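Local coordinates for saframycin Mx1 synthetase B (Legionella pneumophila subsp. pneumophila, PDB 3KXW), which belongs to the AMP-binding enzyme family of the ANL clan and holds 5'-O-[(S)-(dodecanoyloxy)(hydroxy)phosphoryl]adenosine in its pocket, at residues V111-P116 with W414-E419; A170-T175 with G184-H189. All coordinates share one frame; numbering follows the deposited sequence.

Interaction 1: residues V111-P116 with W414-E419; sequences VTNSKP and WNQPEE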
ATOM      1  N   VAL A 111      -5.119 -18.981   1.165  1.00 15.60           N
ATOM      2  CA  VAL A 111      -6.188 -19.953   1.357  1.00 16.83           C
ATOM      3  C   VAL A 111      -5.839 -20.993   2.422  1.00 17.20           C
ATOM      4  O   VAL A 111      -6.658 -21.321   3.266  1.00 16.70           O
ATOM      5  CB  VAL A 111      -6.601 -20.632   0.021  1.00 18.77           C
ATOM      6  CG1 VAL A 111      -7.543 -21.851   0.272  1.00 19.51           C
ATOM      7  CG2 VAL A 111      -7.255 -19.610  -0.886  1.00 17.43           C
ATOM      8  N   THR A 112      -4.620 -21.505   2.392  1.00 18.40           N
ATOM      9  CA  THR A 112      -4.235 -22.515   3.369  1.00 19.20           C
ATOM     10  C   THR A 112      -4.252 -21.951   4.794  1.00 19.55           C
ATOM     11  O   THR A 112      -4.663 -22.622   5.726  1.00 19.08           O
ATOM     12  CB  THR A 112      -2.861 -23.071   3.028  1.00 21.32           C
ATOM     13  OG1 THR A 112      -2.909 -23.621   1.695  1.00 19.83           O
ATOM     14  CG2 THR A 112      -2.438 -24.162   4.041  1.00 22.18           C
ATOM     15  N   ASN A 113      -3.789 -20.714   4.944  1.00 18.27           N
ATOM     16  CA  ASN A 113      -3.739 -20.076   6.250  1.00 19.25           C
ATOM     17  C   ASN A 113      -5.145 -19.744   6.779  1.00 19.02           C
ATOM     18  O   ASN A 113      -5.499 -20.108   7.905  1.00 18.43           O
ATOM     19  CB  ASN A 113      -2.840 -18.824   6.186  1.00 19.06           C
ATOM     20  CG  ASN A 113      -2.692 -18.119   7.535  1.00 18.86           C
ATOM     21  OD1 ASN A 113      -2.349 -18.729   8.552  1.00 21.32           O
ATOM     22  ND2 ASN A 113      -2.946 -16.828   7.541  1.00 15.27           N
ATOM     23  N   SER A 114      -5.947 -19.082   5.950  1.00 17.61           N
ATOM     24  CA  SER A 114      -7.209 -18.498   6.402  1.00 16.31           C
ATOM     25  C   SER A 114      -8.405 -19.450   6.324  1.00 16.61           C
ATOM     26  O   SER A 114      -9.429 -19.186   6.945  1.00 16.56           O
ATOM     27  CB  SER A 114      -7.525 -17.225   5.605  1.00 16.12           C
ATOM     28  OG  SER A 114      -7.801 -17.533   4.256  1.00 16.00           O
ATOM     29  N   LYS A 115      -8.282 -20.515   5.536  1.00 16.12           N
ATOM     30  CA  LYS A 115      -9.345 -21.522   5.393  1.00 18.95           C
ATOM     31  C   LYS A 115     -10.763 -20.945   5.207  1.00 15.46           C
ATOM     32  O   LYS A 115     -11.677 -21.228   5.986  1.00 14.31           O
ATOM     33  CB  LYS A 115      -9.317 -22.485   6.580  1.00 18.28           C
ATOM     34  CG  LYS A 115      -7.981 -23.213   6.706  1.00 21.00           C
ATOM     35  CD  LYS A 115      -7.795 -23.771   8.117  1.00 27.54           C
ATOM     36  CE  LYS A 115      -6.669 -24.808   8.204  1.00 29.19           C
ATOM     37  NZ  LYS A 115      -5.358 -24.305   7.731  1.00 31.27           N
ATOM     38  N   PRO A 116     -10.947 -20.155   4.152  1.00 15.53           N
ATOM     39  CA  PRO A 116     -12.245 -19.512   3.932  1.00 16.00           C
ATOM     40  C   PRO A 116     -13.308 -20.540   3.526  1.00 16.27           C
ATOM     41  O   PRO A 116     -12.971 -21.604   2.973  1.00 18.86           O
ATOM     42  CB  PRO A 116     -11.972 -18.594   2.750  1.00 14.97           C
ATOM     43  CG  PRO A 116     -10.807 -19.248   2.032  1.00 16.70           C
ATOM     44  CD  PRO A 116      -9.945 -19.736   3.151  1.00 15.15           C
ATOM     45  N   TRP A 414      -3.426 -14.094  11.866  1.00 14.91           N
ATOM     46  CA  TRP A 414      -4.316 -15.256  11.810  1.00 16.51           C
ATOM     47  C   TRP A 414      -3.549 -16.577  11.857  1.00 15.72           C
ATOM     48  O   TRP A 414      -2.722 -16.841  11.003  1.00 15.37           O
ATOM     49  CB  TRP A 414      -5.199 -15.220  10.561  1.00 13.63           C
ATOM     50  CG  TRP A 414      -6.240 -16.284  10.622  1.00 15.69           C
ATOM     51  CD1 TRP A 414      -6.207 -17.509  10.023  1.00 16.15           C
ATOM     52  CD2 TRP A 414      -7.457 -16.226  11.360  1.00 15.34           C
ATOM     53  NE1 TRP A 414      -7.342 -18.217  10.341  1.00 15.87           N
ATOM     54  CE2 TRP A 414      -8.125 -17.455  11.161  1.00 16.84           C
ATOM     55  CE3 TRP A 414      -8.042 -15.260  12.172  1.00 14.52           C
ATOM     56  CZ2 TRP A 414      -9.369 -17.736  11.740  1.00 16.40           C
ATOM     57  CZ3 TRP A 414      -9.289 -15.536  12.744  1.00 18.22           C
ATOM     58  CH2 TRP A 414      -9.931 -16.771  12.524  1.00 16.60           C
ATOM     59  N   ASN A 415      -3.814 -17.377  12.883  1.00 16.95           N
ATOM     60  CA  ASN A 415      -3.258 -18.726  12.958  1.00 18.29           C
ATOM     61  C   ASN A 415      -1.720 -18.778  12.936  1.00 19.99           C
ATOM     62  O   ASN A 415      -1.137 -19.715  12.405  1.00 20.36           O
ATOM     63  CB  ASN A 415      -3.826 -19.573  11.804  1.00 21.82           C
ATOM     64  CG  ASN A 415      -3.629 -21.052  12.028  1.00 27.43           C
ATOM     65  OD1 ASN A 415      -3.737 -21.523  13.153  1.00 33.35           O
ATOM     66  ND2 ASN A 415      -3.306 -21.794  10.964  1.00 32.59           N
ATOM     67  N   GLN A 416      -1.075 -17.761  13.495  1.00 18.76           N
ATOM     68  CA  GLN A 416       0.385 -17.723  13.615  1.00 19.21           C
ATOM     69  C   GLN A 416       0.744 -17.264  15.025  1.00 18.67           C
ATOM     70  O   GLN A 416       1.095 -16.099  15.254  1.00 16.88           O
ATOM     71  CB  GLN A 416       1.031 -16.815  12.559  1.00 17.82           C
ATOM     72  CG  GLN A 416       0.869 -17.315  11.107  1.00 19.20           C
ATOM     73  CD  GLN A 416       1.846 -16.676  10.140  1.00 22.18           C
ATOM     74  OE1 GLN A 416       3.053 -16.706  10.361  1.00 22.46           O
ATOM     75  NE2 GLN A 416       1.332 -16.125   9.042  1.00 21.46           N
ATOM     76  N   PRO A 417       0.632 -18.180  15.983  1.00 18.32           N
ATOM     77  CA  PRO A 417       0.704 -17.817  17.404  1.00 18.73           C
ATOM     78  C   PRO A 417       2.094 -17.354  17.796  1.00 18.89           C
ATOM     79  O   PRO A 417       2.217 -16.384  18.545  1.00 17.50           O
ATOM     80  CB  PRO A 417       0.345 -19.116  18.149  1.00 22.08           C
ATOM     81  CG  PRO A 417       0.014 -20.145  17.094  1.00 22.24           C
ATOM     82  CD  PRO A 417       0.382 -19.615  15.746  1.00 20.61           C
ATOM     83  N   GLU A 418       3.129 -18.007  17.281  1.00 17.32           N
ATOM     84  CA  GLU A 418       4.495 -17.617  17.641  1.00 18.80           C
ATOM     85  C   GLU A 418       4.865 -16.265  17.045  1.00 17.89           C
ATOM     86  O   GLU A 418       5.472 -15.449  17.708  1.00 17.40           O
ATOM     87  CB  GLU A 418       5.511 -18.661  17.151  1.00 20.11           C
ATOM     88  CG  GLU A 418       5.303 -20.062  17.719  1.00 19.69           C
ATOM     89  CD  GLU A 418       4.417 -20.967  16.848  1.00 22.19           C
ATOM     90  OE1 GLU A 418       3.706 -20.474  15.945  1.00 20.50           O
ATOM     91  OE2 GLU A 418       4.455 -22.199  17.068  1.00 21.08           O
ATOM     92  N   GLU A 419       4.539 -16.057  15.770  1.00 18.27           N
ATOM     93  CA  GLU A 419       4.812 -14.772  15.134  1.00 17.68           C
ATOM     94  C   GLU A 419       4.018 -13.669  15.839  1.00 18.53           C
ATOM     95  O   GLU A 419       4.501 -12.536  15.957  1.00 19.82           O
ATOM     96  CB  GLU A 419       4.477 -14.825  13.643  1.00 21.03           C
ATOM     97  CG  GLU A 419       5.589 -15.403  12.803  1.00 21.00           C
ATOM     98  CD  GLU A 419       6.844 -14.562  12.901  1.00 23.66           C
ATOM     99  OE1 GLU A 419       6.912 -13.502  12.252  1.00 24.93           O
ATOM    100  OE2 GLU A 419       7.758 -14.957  13.649  1.00 26.72           O
TER
HETATM  101  O   HOH W   1      -7.976 -20.890   9.539  1.00 25.14           O
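Asn113 and Ser114, in the last turn of helix 101-114, face Asn415 and Trp414 in the loop leading into helix 417-424, with CA-CA separations of 6.9 Å for both Asn113-Asn415 and Ser114-Trp414. The contact is a helix C-terminus meeting the approach to a helix N-terminus, near the surface of this ANL-family protein. The helix closes with a backbone bond from Lys115 N to Val111 O, and positive phi at Lys115 then turns the chain away toward Pro116. Asn113 contributes most on its side: with CG trans to the backbone N, its amide reaches the turn at Trp414 and Asn415, beside the Trp414 carbonyl and the CB of Asn415. That amide stands steeply to the Trp414 indole, their planes 78° apart, whereas the Asn113 and Asn415 side chains pass in opposite senses, with their amide planes only 22° apart. The indole presents its pyrrole edge to the helix end. Asn113 O lies near the ring plane, 3.4 Å from Trp414 CD1, and Ser114 CA approaches the same CD1 obliquely at 3.9 Å. A water accepts from Trp414 NE1 and donates to Asn113 O, tying the indole to the helix carboxyl end. Ser114 OG bonds to Ile110 O and Ser114 O accepts from Arg67 NE, while Trp414 also packs on Arg67 and Leu172. Beyond the turn, Gln416 occupies the N-cap position of helix 417-424, and Glu419 forms a salt bridge with Lys183. The exposed Lys115 curls back over its own helix end, its NZ donating to Thr112 O at 2.7 Å with a C=O...N angle of 174°.

Interaction 2: residues A170-T175 with G184-H189; sequences AFLQYT and GVMVSH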
ATOM      1  N   ALA A 170     -13.043  -8.151  11.946  1.00 13.57           N
ATOM      2  CA  ALA A 170     -13.767  -7.683  10.777  1.00 14.57           C
ATOM      3  C   ALA A 170     -13.133  -8.171   9.472  1.00 14.35           C
ATOM      4  O   ALA A 170     -13.840  -8.597   8.550  1.00 12.96           O
ATOM      5  CB  ALA A 170     -13.829  -6.143  10.787  1.00 14.56           C
ATOM      6  N   PHE A 171     -11.804  -8.135   9.390  1.00 13.01           N
ATOM      7  CA  PHE A 171     -11.139  -8.588   8.172  1.00 12.79           C
ATOM      8  C   PHE A 171      -9.693  -8.934   8.404  1.00 13.75           C
ATOM      9  O   PHE A 171      -9.115  -8.543   9.398  1.00 12.81           O
ATOM     10  CB  PHE A 171     -11.246  -7.542   7.050  1.00 14.21           C
ATOM     11  CG  PHE A 171     -10.530  -6.250   7.323  1.00 14.15           C
ATOM     12  CD1 PHE A 171      -9.304  -5.961   6.719  1.00 15.22           C
ATOM     13  CD2 PHE A 171     -11.111  -5.285   8.132  1.00 14.52           C
ATOM     14  CE1 PHE A 171      -8.650  -4.721   6.953  1.00 16.01           C
ATOM     15  CE2 PHE A 171     -10.461  -4.058   8.359  1.00 15.01           C
ATOM     16  CZ  PHE A 171      -9.240  -3.791   7.768  1.00 15.52           C
ATOM     17  N   LEU A 172      -9.122  -9.705   7.492  1.00 14.51           N
ATOM     18  CA  LEU A 172      -7.701  -9.967   7.539  1.00 13.99           C
ATOM     19  C   LEU A 172      -7.003  -9.104   6.512  1.00 14.85           C
ATOM     20  O   LEU A 172      -7.381  -9.119   5.353  1.00 17.74           O
ATOM     21  CB  LEU A 172      -7.421 -11.426   7.222  1.00 13.52           C
ATOM     22  CG  LEU A 172      -8.024 -12.459   8.163  1.00 12.74           C
ATOM     23  CD1 LEU A 172      -7.523 -13.874   7.806  1.00 14.27           C
ATOM     24  CD2 LEU A 172      -7.725 -12.128   9.618  1.00 13.36           C
ATOM     25  N   GLN A 173      -5.993  -8.350   6.919  1.00 13.52           N
ATOM     26  CA  GLN A 173      -5.182  -7.698   5.911  1.00 17.40           C
ATOM     27  C   GLN A 173      -3.795  -8.324   5.840  1.00 17.42           C
ATOM     28  O   GLN A 173      -3.027  -8.297   6.804  1.00 14.87           O
ATOM     29  CB  GLN A 173      -5.136  -6.168   6.067  1.00 19.29           C
ATOM     30  CG  GLN A 173      -4.740  -5.587   7.403  1.00 19.56           C
ATOM     31  CD  GLN A 173      -4.650  -4.020   7.363  1.00 22.38           C
ATOM     32  OE1 GLN A 173      -4.699  -3.421   6.286  1.00 26.86           O
ATOM     33  NE2 GLN A 173      -4.543  -3.376   8.534  1.00 15.26           N
ATOM     34  N   TYR A 174      -3.501  -8.914   4.692  1.00 17.61           N
ATOM     35  CA  TYR A 174      -2.216  -9.568   4.493  1.00 19.41           C
ATOM     36  C   TYR A 174      -1.146  -8.566   4.097  1.00 22.19           C
ATOM     37  O   TYR A 174      -1.361  -7.735   3.215  1.00 24.89           O
ATOM     38  CB  TYR A 174      -2.355 -10.695   3.465  1.00 20.60           C
ATOM     39  CG  TYR A 174      -2.958 -11.916   4.093  1.00 17.43           C
ATOM     40  CD1 TYR A 174      -2.156 -12.879   4.666  1.00 17.87           C
ATOM     41  CD2 TYR A 174      -4.328 -12.090   4.150  1.00 17.18           C
ATOM     42  CE1 TYR A 174      -2.693 -13.992   5.260  1.00 17.94           C
ATOM     43  CE2 TYR A 174      -4.880 -13.206   4.744  1.00 16.70           C
ATOM     44  CZ  TYR A 174      -4.066 -14.143   5.308  1.00 17.85           C
ATOM     45  OH  TYR A 174      -4.617 -15.252   5.917  1.00 15.92           O
ATOM     46  N   THR A 175       0.000  -8.616   4.766  1.00 22.99           N
ATOM     47  CA  THR A 175       1.038  -7.622   4.520  1.00 27.25           C
ATOM     48  C   THR A 175       1.937  -8.106   3.405  1.00 29.91           C
ATOM     49  O   THR A 175       1.879  -9.275   3.020  1.00 30.53           O
ATOM     50  CB  THR A 175       1.905  -7.391   5.758  1.00 26.80           C
ATOM     51  OG1 THR A 175       2.548  -8.619   6.115  1.00 25.52           O
ATOM     52  CG2 THR A 175       1.059  -6.912   6.920  1.00 24.46           C
ATOM     53  N   GLY A 184      -1.602 -12.530   7.979  1.00 15.42           N
ATOM     54  CA  GLY A 184      -2.925 -11.937   7.909  1.00 15.61           C
ATOM     55  C   GLY A 184      -3.261 -11.234   9.210  1.00 15.09           C
ATOM     56  O   GLY A 184      -3.578 -11.870  10.229  1.00 15.01           O
ATOM     57  N   VAL A 185      -3.151  -9.915   9.190  1.00 14.37           N
ATOM     58  CA  VAL A 185      -3.389  -9.117  10.383  1.00 13.40           C
ATOM     59  C   VAL A 185      -4.883  -9.100  10.710  1.00 13.22           C
ATOM     60  O   VAL A 185      -5.717  -8.798   9.851  1.00 13.83           O
ATOM     61  CB  VAL A 185      -2.876  -7.679  10.187  1.00 14.35           C
ATOM     62  CG1 VAL A 185      -3.247  -6.814  11.396  1.00 13.40           C
ATOM     63  CG2 VAL A 185      -1.354  -7.700   9.910  1.00 14.54           C
HETATM   64  N   MSE A 186      -5.216  -9.452  11.949  1.00 14.09           N
HETATM   65  CA  MSE A 186      -6.608  -9.553  12.367  1.00 13.19           C
HETATM   66  C   MSE A 186      -7.104  -8.197  12.856  1.00 14.69           C
HETATM   67  O   MSE A 186      -6.809  -7.803  13.977  1.00 14.71           O
HETATM   68  CB  MSE A 186      -6.709 -10.590  13.488  1.00 15.14           C
HETATM   69  CG  MSE A 186      -6.079 -11.914  13.069  1.00 13.65           C
HETATM   70 SE   MSE A 186      -5.692 -13.089  14.617  1.00 32.74          SE
HETATM   71  CE  MSE A 186      -7.456 -13.313  15.325  1.00 20.80           C
ATOM     72  N   VAL A 187      -7.839  -7.490  12.001  1.00 11.82           N
ATOM     73  CA  VAL A 187      -8.349  -6.157  12.358  1.00 12.56           C
ATOM     74  C   VAL A 187      -9.763  -6.268  12.901  1.00 13.17           C
ATOM     75  O   VAL A 187     -10.677  -6.703  12.195  1.00 11.39           O
ATOM     76  CB  VAL A 187      -8.332  -5.220  11.132  1.00 11.95           C
ATOM     77  CG1 VAL A 187      -8.769  -3.793  11.517  1.00 10.88           C
ATOM     78  CG2 VAL A 187      -6.940  -5.210  10.553  1.00 13.51           C
ATOM     79  N   SER A 188      -9.942  -5.910  14.171  1.00 12.72           N
ATOM     80  CA  SER A 188     -11.266  -6.018  14.790  1.00 14.35           C
ATOM     81  C   SER A 188     -12.147  -4.852  14.363  1.00 16.13           C
ATOM     82  O   SER A 188     -11.661  -3.877  13.809  1.00 13.32           O
ATOM     83  CB  SER A 188     -11.150  -6.055  16.327  1.00 14.78           C
ATOM     84  OG  SER A 188     -10.778  -4.785  16.828  1.00 14.23           O
ATOM     85  N   HIS A 189     -13.452  -4.967  14.611  1.00 13.87           N
ATOM     86  CA  HIS A 189     -14.354  -3.866  14.343  1.00 16.54           C
ATOM     87  C   HIS A 189     -13.972  -2.607  15.125  1.00 14.35           C
ATOM     88  O   HIS A 189     -14.091  -1.492  14.609  1.00 14.24           O
ATOM     89  CB  HIS A 189     -15.805  -4.288  14.618  1.00 16.45           C
ATOM     90  CG  HIS A 189     -16.393  -5.106  13.514  1.00 14.93           C
ATOM     91  ND1 HIS A 189     -16.844  -4.539  12.344  1.00 15.70           N
ATOM     92  CD2 HIS A 189     -16.586  -6.443  13.387  1.00 17.75           C
ATOM     93  CE1 HIS A 189     -17.286  -5.489  11.537  1.00 17.04           C
ATOM     94  NE2 HIS A 189     -17.145  -6.654  12.146  1.00 17.33           N
TER
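Phe171 and Gln173 pair with Val187 and Val185 in a two-stranded antiparallel beta hairpin, whose connecting loop carries the glycine- and serine/threonine-rich signature, often called the P-loop, of adenylate-forming enzymes. Reciprocal backbone bonds bind Gln173 to Val185, and Val187 N donates to Phe171 O at 3.1 Å. At the other end a classic beta bulge sets two residues against Val187: Val187 O takes a 2.8 Å bond from Ala170 N and a weak one from Phe171 N. Beside the bulge, His189 takes Ala170 CB over its ring centre, 3.5 Å from the centroid. The Phe171 ring lies alongside Val187, one face under Val187 CB, and on the same side of the hairpin Gln173 NE2 rests 3.6 Å from Val187 CG2 while donating to Thr333 O. On the reverse side, Leu172 CD2 touches CG of the selenomethionine Met186, and Tyr174 lays its ring against Gly184, where the missing side chain makes room. Further out, helix 220-233 packs on Phe171 and Gln173, strand 91-95 on Leu172 and Tyr174, and the Tyr174 hydroxyl reaches the amide of Asn113. Past the bulge, Ser188 OG caps Asn191 N.

The two contacts lie side by side, their centres 11 Å apart, and hairpin 170-175/184-189 of interaction 2 bridges both halves of interaction 1. On one side Trp414 N probably donates to Gly184 O (2.8 Å), and the same Trp414 N packs 3.6 Å from Met186 CG. On the other, Tyr174 OH probably bonds to the Asn113 amide, whose orientation is doubtful, and packs 3.5 Å from Ser114 CB. Tyr174 and Gly184, paired in the hairpin, thus each touch a different half of interaction 1. The bound 5'-O-[(S)-(dodecanoyloxy)(hydroxy)phosphoryl]adenosine lies about 4 Å from the Thr175 side chain but about 13 Å from that of Gln416, so of these two side chains Thr175 is the one beside the ligand.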